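Local atomic coordinates of RNA methyltransferase, TrmH family (Porphyromonas gingivalis, PDB entry 2I6D), a protein that probably transfers a methyl group from S-adenosylmethionine to RNA, as a knotted methyltransferase of the TrmH (SpoU) type. Residues L106-V111 with G115-I120; R122-F127 with A155-T160; L203-E208 with A247-E252. All coordinates share one frame; numbering follows the deposited sequence. Where two conformers were deposited one is given.

Three contacts pack helices against the parallel sheet of the SpoU methyltransferase fold. Contacts 1 and 3 are buried and their packing is apolar: leucines of the neighbouring strands 104-109 and 201-206, and Val111 just after the first, meet Val117, Ile120 and Leu249 of two helices. An acetate is bound at the margin of contact 1. Backbone bonds such as Leu107 O to Leu205 N (2.8 Å) join the strands. Contacts 1 and 2 share helix 114-127, whose second half meets the residues leading into the outermost strand, 158-161. There, nearer the surface, contact 2 adds a salt bridge to a small apolar patch. Helix 242-255, used by contact 3, lies beside helix 114-127, with Phe127 and Thr123 packing on Cys250.

Contact 1. Residues L106-V111 with G115-I120; sequences LLLDGV and GNVGTI. With ACY (acetic acid), chain B.
Leu106 and Leu108 both turn CG anti to their own carbonyl carbon (chi1 -54° for Leu108), and this swing sends their branched ends off the strand to meet Ile120 and Val117 on the helix. Ile120 answers with CG2 set anti to its backbone N, which puts that methyl between the two leucines: Leu106 CD1 lies 3.9 Å from Ile120 CG2, coming in at a slant, while Leu108 CD2 meets Ile120 CG2 end-on at 4.1 Å. The other methyl of Leu108, CD1, leans on Val117 CG2. The same Val117 methyl also touches Val111 CG1 (3.8 Å) and rests against the backbone carbonyl, with Val111 O only 3.3 Å from Val117 CG2, a close van der Waals fit.

Strand and helix run almost exactly antiparallel, 176° between their directions with axes 11.3 Å apart, as expected of the first strand and helix in a beta-alpha-beta unit; strand 131-134 completes it as the parallel neighbour of strand 104-109. The sequence GNVGTI resembles the first conserved motif of SpoU-type methyltransferases. On the flank of this core, Thr246 of helix 242-255 touches both Leu106 and Ile120.

Polar chemistry enters where Val111, in the loop after the strand, faces Asn116. Asn116 lays its CB alongside Val111 CG1, and its amide reaches an acetate, probably from the crystallisation liquor: Asn116 ND2 donates to ACY O at 3.0 Å, nearly straight at 171°. The same ACY O lies 3.4 Å from Val111 CG1, so the ion touches both segments. The amide oxygen, OD1, takes a hydrogen bond from Asn241 ND2, so both ends of the amide are engaged in this crystal, which should hold its rotation. Asp113 N also bonds the acetate, while Asp113 OD2 accepts from Asn116 N.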
loop_
_atom_site.group_PDB
_atom_site.type_symbol
_atom_site.label_atom_id
_atom_site.label_comp_id
_atom_site.label_asym_id
_atom_site.label_seq_id
_atom_site.Cartn_x
_atom_site.Cartn_y
_atom_site.Cartn_z
ATOM N N LEU A 106 3.781 5.027 8.650
ATOM C CA LEU A 106 2.639 5.811 8.217
ATOM C C LEU A 106 1.350 5.145 8.616
ATOM O O LEU A 106 1.239 3.899 8.573
ATOM C CB LEU A 106 2.647 6.015 6.693
ATOM C CG LEU A 106 3.931 6.578 6.134
ATOM C CD1 LEU A 106 3.705 6.761 4.619
ATOM C CD2 LEU A 106 4.295 7.901 6.849
ATOM N N LEU A 107 0.394 5.963 9.054
ATOM C CA LEU A 107 -0.958 5.487 9.225
ATOM C C LEU A 107 -1.870 6.334 8.343
ATOM O O LEU A 107 -1.888 7.556 8.450
ATOM C CB LEU A 107 -1.402 5.558 10.693
ATOM C CG LEU A 107 -2.767 4.937 11.065
ATOM C CD1 LEU A 107 -3.937 5.787 10.631
ATOM C CD2 LEU A 107 -2.952 3.563 10.530
ATOM N N LEU A 108 -2.615 5.670 7.478
ATOM C CA LEU A 108 -3.559 6.348 6.594
ATOM C C LEU A 108 -4.935 6.210 7.210
ATOM O O LEU A 108 -5.507 5.116 7.229
ATOM C CB LEU A 108 -3.544 5.710 5.206
ATOM C CG LEU A 108 -2.167 5.608 4.541
ATOM C CD1 LEU A 108 -2.395 5.282 3.073
ATOM C CD2 LEU A 108 -1.354 6.921 4.712
ATOM N N ASP A 109 -5.471 7.319 7.721
ATOM C CA ASP A 109 -6.801 7.317 8.393
ATOM C C ASP A 109 -7.879 7.738 7.392
ATOM O O ASP A 109 -8.057 8.941 7.169
ATOM C CB ASP A 109 -6.803 8.328 9.565
ATOM C CG ASP A 109 -8.150 8.422 10.283
ATOM O OD1 ASP A 109 -8.918 7.436 10.271
ATOM O OD2 ASP A 109 -8.441 9.481 10.906
ATOM N N GLY A 110 -8.590 6.780 6.798
ATOM C CA GLY A 110 -9.697 7.104 5.884
ATOM C C GLY A 110 -9.244 7.721 4.568
ATOM O O GLY A 110 -9.933 8.571 3.996
ATOM N N VAL A 111 -8.093 7.268 4.067
ATOM C CA VAL A 111 -7.574 7.715 2.774
ATOM C C VAL A 111 -8.179 6.754 1.744
ATOM O O VAL A 111 -7.644 5.662 1.472
ATOM C CB VAL A 111 -6.039 7.717 2.737
ATOM C CG1 VAL A 111 -5.529 8.113 1.329
ATOM C CG2 VAL A 111 -5.499 8.710 3.756
ATOM N N GLY A 115 -5.873 5.992 -6.039
ATOM C CA GLY A 115 -4.760 6.763 -6.603
ATOM C C GLY A 115 -3.839 7.308 -5.533
ATOM O O GLY A 115 -2.613 7.133 -5.617
ATOM N N ASN A 116 -4.419 7.983 -4.534
ATOM C CA ASN A 116 -3.656 8.547 -3.429
ATOM C C ASN A 116 -2.891 7.459 -2.670
ATOM O O ASN A 116 -1.713 7.653 -2.337
ATOM C CB ASN A 116 -4.557 9.341 -2.465
ATOM C CG ASN A 116 -5.047 10.649 -3.071
ATOM O OD1 ASN A 116 -4.434 11.179 -3.994
ATOM N ND2 ASN A 116 -6.177 11.160 -2.578
ATOM N N VAL A 117 -3.538 6.308 -2.427
ATOM C CA VAL A 117 -2.883 5.258 -1.642
ATOM C C VAL A 117 -1.680 4.703 -2.405
ATOM O O VAL A 117 -0.603 4.534 -1.828
ATOM C CB VAL A 117 -3.859 4.129 -1.184
ATOM C CG1 VAL A 117 -3.085 2.943 -0.576
ATOM C CG2 VAL A 117 -4.892 4.672 -0.150
ATOM N N GLY A 118 -1.853 4.464 -3.707
ATOM C CA GLY A 118 -0.755 4.015 -4.564
ATOM C C GLY A 118 0.410 4.986 -4.561
ATOM O O GLY A 118 1.579 4.577 -4.494
ATOM N N THR A 119 0.099 6.268 -4.720
ATOM C CA THR A 119 1.139 7.290 -4.705
ATOM C C THR A 119 1.885 7.273 -3.368
ATOM O O THR A 119 3.115 7.414 -3.340
ATOM C CB THR A 119 0.561 8.677 -5.010
ATOM O OG1 THR A 119 -0.066 8.633 -6.303
ATOM C CG2 THR A 119 1.659 9.744 -5.017
ATOM N N ILE A 120 1.139 7.166 -2.276
ATOM C CA ILE A 120 1.724 7.113 -0.930
ATOM C C ILE A 120 2.630 5.897 -0.785
ATOM O O ILE A 120 3.730 6.021 -0.242
ATOM C CB ILE A 120 0.653 7.182 0.184
ATOM C CG1 ILE A 120 0.153 8.622 0.272
ATOM C CG2 ILE A 120 1.240 6.745 1.555
ATOM C CD1 ILE A 120 -1.261 8.739 0.931
HETATM C C ACY B . -8.440 10.750 0.082
HETATM O O ACY B . -7.891 9.809 -0.450
HETATM O OXT ACY B . -8.063 11.979 0.016
HETATM C CH3 ACY B . -9.635 10.331 0.869
#

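Contact 2. Residues R122-F127 with A155-T160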
loop_
_atom_site.group_PDB
_atom_site.type_symbol
_atom_site.label_atom_id
_atom_site.label_comp_id
_atom_site.label_asym_id
_atom_site.label_seq_id
_atom_site.Cartn_x
_atom_site.Cartn_y
_atom_site.Cartn_z
ATOM N N ARG A 122 4.291 4.390 -3.154
ATOM C CA ARG A 122 5.510 4.668 -3.923
ATOM C C ARG A 122 6.430 5.638 -3.190
ATOM O O ARG A 122 7.666 5.476 -3.206
ATOM C CB ARG A 122 5.173 5.207 -5.315
ATOM C CG ARG A 122 4.407 4.193 -6.152
ATOM C CD ARG A 122 4.028 4.718 -7.535
ATOM N NE ARG A 122 5.153 5.422 -8.123
ATOM C CZ ARG A 122 5.152 6.022 -9.310
ATOM N NH1 ARG A 122 4.074 5.997 -10.092
ATOM N NH2 ARG A 122 6.246 6.648 -9.712
ATOM N N THR A 123 5.843 6.651 -2.560
ATOM C CA THR A 123 6.616 7.593 -1.745
ATOM C C THR A 123 7.277 6.897 -0.554
ATOM O O THR A 123 8.455 7.101 -0.295
ATOM C CB THR A 123 5.716 8.737 -1.229
ATOM O OG1 THR A 123 5.422 9.609 -2.321
ATOM C CG2 THR A 123 6.424 9.542 -0.097
ATOM N N ALA A 124 6.511 6.066 0.154
ATOM C CA ALA A 124 7.030 5.274 1.273
ATOM C C ALA A 124 8.219 4.411 0.803
ATOM O O ALA A 124 9.262 4.366 1.445
ATOM C CB ALA A 124 5.902 4.388 1.855
ATOM N N ASP A 125 8.081 3.763 -0.345
ATOM C CA ASP A 125 9.164 2.960 -0.876
ATOM C C ASP A 125 10.379 3.818 -1.209
ATOM O O ASP A 125 11.506 3.442 -0.853
ATOM C CB ASP A 125 8.710 2.141 -2.099
ATOM C CG ASP A 125 9.732 1.115 -2.530
ATOM O OD1 ASP A 125 10.493 0.578 -1.694
ATOM O OD2 ASP A 125 9.780 0.829 -3.726
ATOM N N TRP A 126 10.161 4.937 -1.901
ATOM C CA TRP A 126 11.253 5.843 -2.290
ATOM C C TRP A 126 12.117 6.237 -1.072
ATOM O O TRP A 126 13.349 6.253 -1.148
ATOM C CB TRP A 126 10.685 7.121 -2.953
ATOM C CG TRP A 126 11.753 7.971 -3.607
ATOM C CD1 TRP A 126 12.512 8.967 -3.035
ATOM C CD2 TRP A 126 12.187 7.861 -4.956
ATOM N NE1 TRP A 126 13.388 9.485 -3.963
ATOM C CE2 TRP A 126 13.210 8.821 -5.151
ATOM C CE3 TRP A 126 11.801 7.043 -6.030
ATOM C CZ2 TRP A 126 13.844 8.990 -6.380
ATOM C CZ3 TRP A 126 12.446 7.198 -7.246
ATOM C CH2 TRP A 126 13.456 8.172 -7.410
ATOM N N PHE A 127 11.454 6.598 0.032
ATOM C CA PHE A 127 12.160 7.111 1.224
ATOM C C PHE A 127 12.529 6.032 2.252
ATOM O O PHE A 127 13.178 6.311 3.282
ATOM C CB PHE A 127 11.339 8.216 1.857
ATOM C CG PHE A 127 11.341 9.483 1.024
ATOM C CD1 PHE A 127 12.509 10.249 0.907
ATOM C CD2 PHE A 127 10.208 9.850 0.301
ATOM C CE1 PHE A 127 12.547 11.404 0.108
ATOM C CE2 PHE A 127 10.223 11.031 -0.472
ATOM C CZ PHE A 127 11.394 11.783 -0.576
ATOM N N ALA A 155 6.905 -4.985 -2.596
ATOM C CA ALA A 155 8.072 -5.819 -2.343
ATOM C C ALA A 155 8.787 -5.434 -1.051
ATOM O O ALA A 155 9.416 -6.282 -0.412
ATOM C CB ALA A 155 9.041 -5.776 -3.538
ATOM N N ARG A 156 8.721 -4.157 -0.667
ATOM C CA ARG A 156 9.519 -3.687 0.428
ATOM C C ARG A 156 8.725 -2.957 1.492
ATOM O O ARG A 156 9.243 -2.740 2.575
ATOM C CB ARG A 156 10.619 -2.772 -0.067
ATOM C CG ARG A 156 11.811 -3.493 -0.662
ATOM C CD ARG A 156 12.665 -2.488 -1.432
ATOM N NE ARG A 156 11.858 -1.869 -2.476
ATOM C CZ ARG A 156 11.686 -2.390 -3.682
ATOM N NH1 ARG A 156 12.281 -3.540 -4.000
ATOM N NH2 ARG A 156 10.918 -1.764 -4.568
ATOM N N VAL A 157 7.500 -2.554 1.174
ATOM C CA VAL A 157 6.655 -1.812 2.127
ATOM C C VAL A 157 5.559 -2.781 2.581
ATOM O O VAL A 157 4.736 -3.255 1.765
ATOM C CB VAL A 157 6.052 -0.519 1.507
ATOM C CG1 VAL A 157 5.172 0.205 2.537
ATOM C CG2 VAL A 157 7.166 0.410 0.967
ATOM N N GLN A 158 5.586 -3.123 3.870
ATOM C CA GLN A 158 4.572 -4.017 4.427
ATOM C C GLN A 158 3.299 -3.249 4.808
ATOM O O GLN A 158 3.347 -2.348 5.657
ATOM C CB GLN A 158 5.068 -4.785 5.661
ATOM C CG GLN A 158 3.961 -5.748 6.193
ATOM C CD GLN A 158 4.236 -6.346 7.572
ATOM O OE1 GLN A 158 4.258 -5.639 8.595
ATOM N NE2 GLN A 158 4.391 -7.664 7.613
ATOM N N PRO A 159 2.161 -3.591 4.182
ATOM C CA PRO A 159 0.953 -2.844 4.500
ATOM C C PRO A 159 0.089 -3.569 5.529
ATOM O O PRO A 159 -0.036 -4.793 5.455
ATOM C CB PRO A 159 0.273 -2.729 3.150
ATOM C CG PRO A 159 0.632 -4.067 2.438
ATOM C CD PRO A 159 1.967 -4.541 3.067
ATOM N N THR A 160 -0.512 -2.839 6.466
ATOM C CA THR A 160 -1.226 -3.487 7.557
ATOM C C THR A 160 -2.598 -2.873 7.730
ATOM O O THR A 160 -2.715 -1.793 8.260
ATOM C CB THR A 160 -0.437 -3.418 8.905
ATOM O OG1 THR A 160 0.842 -4.053 8.744
ATOM C CG2 THR A 160 -1.202 -4.164 10.016
#
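Asp125 OD1 receives Arg156 NE at 2.9 Å, through its syn lone pair and with an almost straight bond (174°). Arg156 NH2 gives the second bond to Asp125 OD2 at 3.0 Å, so the guanidinium grips the carboxylate side-on, one nitrogen to each oxygen. Both oxygens lie in the guanidinium plane, and the two planes are only 18° apart; the tilt shows at OD2, which NH2 meets on the syn side but 20° out of the carboxylate plane. Asp125 gets there with CG anti to its backbone N, while the arginine chain bends at its third torsion, bringing the NE and NH2 edge up to the carboxylate. Arg156 NH1 turns to Glu38 of helix 33-39, so the guanidinium lies between two acids, which probably share its charge.

Beneath the charged pair the contact is apolar. Val157 CG2 nestles against the helix backbone, 3.7 Å from Asp125 N, and also touches the Asp125 CB and the Ala124 methyl. Val132 backs both Ala124 and Val157 from the strand between. The second half of helix 114-127 thus packs on Val132 and on the residues that lead into the outermost strand, 158-161: a helix of a beta-alpha-beta unit seated on the parallel sheet of the SpoU-family domain.

Contact 3. Residues L203-E208 with A247-E252; sequences LVLGSE and AILCSE
Leu203 lays its CD2 methyl against the root of the Leu249 side chain, CD2 sitting 3.8 Å from Leu249 CB. CG of Leu203 is anti to the backbone N (chi1 170°), which carries the branched end away from the strand and to the helix at a slant. Leu249 reaches on toward Leu205: it sets CG anti to its own carbonyl carbon, and its CD1 comes 3.9 Å from Leu205 CD2. These two leucines lie side by side, pointing in contrary directions, so that one helix residue rests on two strand residues that share a face, with Val204 between them turned to the opposite side of the sheet.

The strand lies in the middle of the parallel sheet, backbone-bonded to strand 104-109 through Leu107 and to strand 179-182 through Tyr180 and Ala182. The helix is the C-terminal one, 242-255, of a knotted methyltransferase fold, and it packs over the same face of the sheet as helix 114-127. Around the pair, Ala182 touches both Leu205 and Leu249, Thr246 touches Leu205, and Trp253 of the same helix touches Leu203.

The carboxylate of Glu252 faces Arg255 and Arg256, in salt bridges, rather than the strand. What joins strand to helix here is methyl and methylene packing alone, burying 131 Å² in total. Such packing has little directional demand, so this contact contributes shape fit and buried hydrocarbon, not a directional bond, to the seating of the helix.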
loop_
_atom_site.group_PDB
_atom_site.type_symbol
_atom_site.label_atom_id
_atom_site.label_comp_id
_atom_site.label_asym_id
_atom_site.label_seq_id
_atom_site.Cartn_x
_atom_site.Cartn_y
_atom_site.Cartn_z
ATOM N N LEU A 203 3.200 8.361 11.985
ATOM C CA LEU A 203 2.745 9.592 11.355
ATOM C C LEU A 203 1.389 9.326 10.729
ATOM O O LEU A 203 1.243 8.506 9.806
ATOM C CB LEU A 203 3.743 10.062 10.264
ATOM C CG LEU A 203 3.286 11.207 9.346
ATOM C CD1 LEU A 203 2.920 12.443 10.197
ATOM C CD2 LEU A 203 4.435 11.565 8.366
ATOM N N VAL A 204 0.404 10.039 11.231
ATOM C CA VAL A 204 -0.975 9.828 10.814
ATOM C C VAL A 204 -1.345 10.823 9.722
ATOM O O VAL A 204 -1.153 12.048 9.884
ATOM C CB VAL A 204 -1.974 9.997 12.000
ATOM C CG1 VAL A 204 -3.438 9.747 11.521
ATOM C CG2 VAL A 204 -1.608 9.023 13.223
ATOM N N LEU A 205 -1.919 10.306 8.638
ATOM C CA LEU A 205 -2.366 11.130 7.512
ATOM C C LEU A 205 -3.853 10.861 7.264
ATOM O O LEU A 205 -4.256 9.700 7.157
ATOM C CB LEU A 205 -1.552 10.779 6.269
ATOM C CG LEU A 205 -0.076 11.155 6.566
ATOM C CD1 LEU A 205 0.896 10.159 6.009
ATOM C CD2 LEU A 205 0.167 12.579 6.062
ATOM N N GLY A 206 -4.664 11.914 7.178
ATOM C CA GLY A 206 -6.093 11.749 6.850
ATOM C C GLY A 206 -6.422 12.196 5.431
ATOM O O GLY A 206 -5.587 12.771 4.759
ATOM N N SER A 207 -7.656 11.999 4.974
ATOM C CA SER A 207 -8.005 12.535 3.655
ATOM C C SER A 207 -8.059 14.049 3.696
ATOM O O SER A 207 -8.445 14.615 4.706
ATOM C CB SER A 207 -9.338 12.028 3.186
ATOM O OG SER A 207 -10.364 12.623 3.952
ATOM N N GLU A 208 -7.677 14.690 2.588
ATOM C CA GLU A 208 -7.845 16.134 2.402
ATOM C C GLU A 208 -9.319 16.566 2.530
ATOM O O GLU A 208 -9.596 17.677 2.990
ATOM C CB GLU A 208 -7.233 16.567 1.065
ATOM C CG GLU A 208 -7.843 17.784 0.430
ATOM C CD GLU A 208 -7.308 18.047 -0.967
ATOM O OE1 GLU A 208 -6.983 17.080 -1.706
ATOM O OE2 GLU A 208 -7.226 19.237 -1.323
ATOM N N ALA A 247 4.540 13.159 0.926
ATOM C CA ALA A 247 5.846 13.295 0.273
ATOM C C ALA A 247 6.672 14.393 0.957
ATOM O O ALA A 247 7.862 14.218 1.211
ATOM C CB ALA A 247 5.666 13.627 -1.219
ATOM N N ILE A 248 6.032 15.520 1.245
ATOM C CA ILE A 248 6.706 16.623 1.913
ATOM C C ILE A 248 7.206 16.162 3.287
ATOM O O ILE A 248 8.402 16.369 3.633
ATOM C CB ILE A 248 5.800 17.868 2.019
ATOM C CG1 ILE A 248 5.642 18.485 0.618
ATOM C CG2 ILE A 248 6.447 18.928 2.936
ATOM C CD1 ILE A 248 4.386 19.362 0.488
ATOM N N LEU A 249 6.324 15.513 4.041
ATOM C CA LEU A 249 6.667 15.052 5.408
ATOM C C LEU A 249 7.797 14.013 5.390
ATOM O O LEU A 249 8.786 14.169 6.126
ATOM C CB LEU A 249 5.437 14.516 6.161
ATOM C CG LEU A 249 4.483 15.630 6.617
ATOM C CD1 LEU A 249 2.996 15.162 6.641
ATOM C CD2 LEU A 249 4.908 16.166 7.969
ATOM N N CYS A 250 7.650 12.961 4.578
ATOM C CA CYS A 250 8.724 11.961 4.427
ATOM C C CYS A 250 10.054 12.529 3.992
ATOM O O CYS A 250 11.114 12.127 4.543
ATOM C CB CYS A 250 8.309 10.855 3.458
ATOM S SG CYS A 250 6.994 9.859 4.119
ATOM N N SER A 251 10.037 13.433 3.003
ATOM C CA SER A 251 11.272 14.077 2.524
ATOM C C SER A 251 11.981 14.752 3.680
ATOM O O SER A 251 13.164 14.522 3.916
ATOM C CB SER A 251 11.012 15.086 1.385
ATOM O OG SER A 251 12.125 15.968 1.195
ATOM N N GLU A 252 11.240 15.567 4.419
ATOM C CA GLU A 252 11.814 16.323 5.517
ATOM C C GLU A 252 12.353 15.398 6.629
ATOM O O GLU A 252 13.427 15.644 7.191
ATOM C CB GLU A 252 10.733 17.275 6.042
ATOM C CG GLU A 252 11.093 18.220 7.106
ATOM C CD GLU A 252 12.291 19.147 6.808
ATOM O OE1 GLU A 252 12.779 19.322 5.656
ATOM O OE2 GLU A 252 12.750 19.708 7.798
#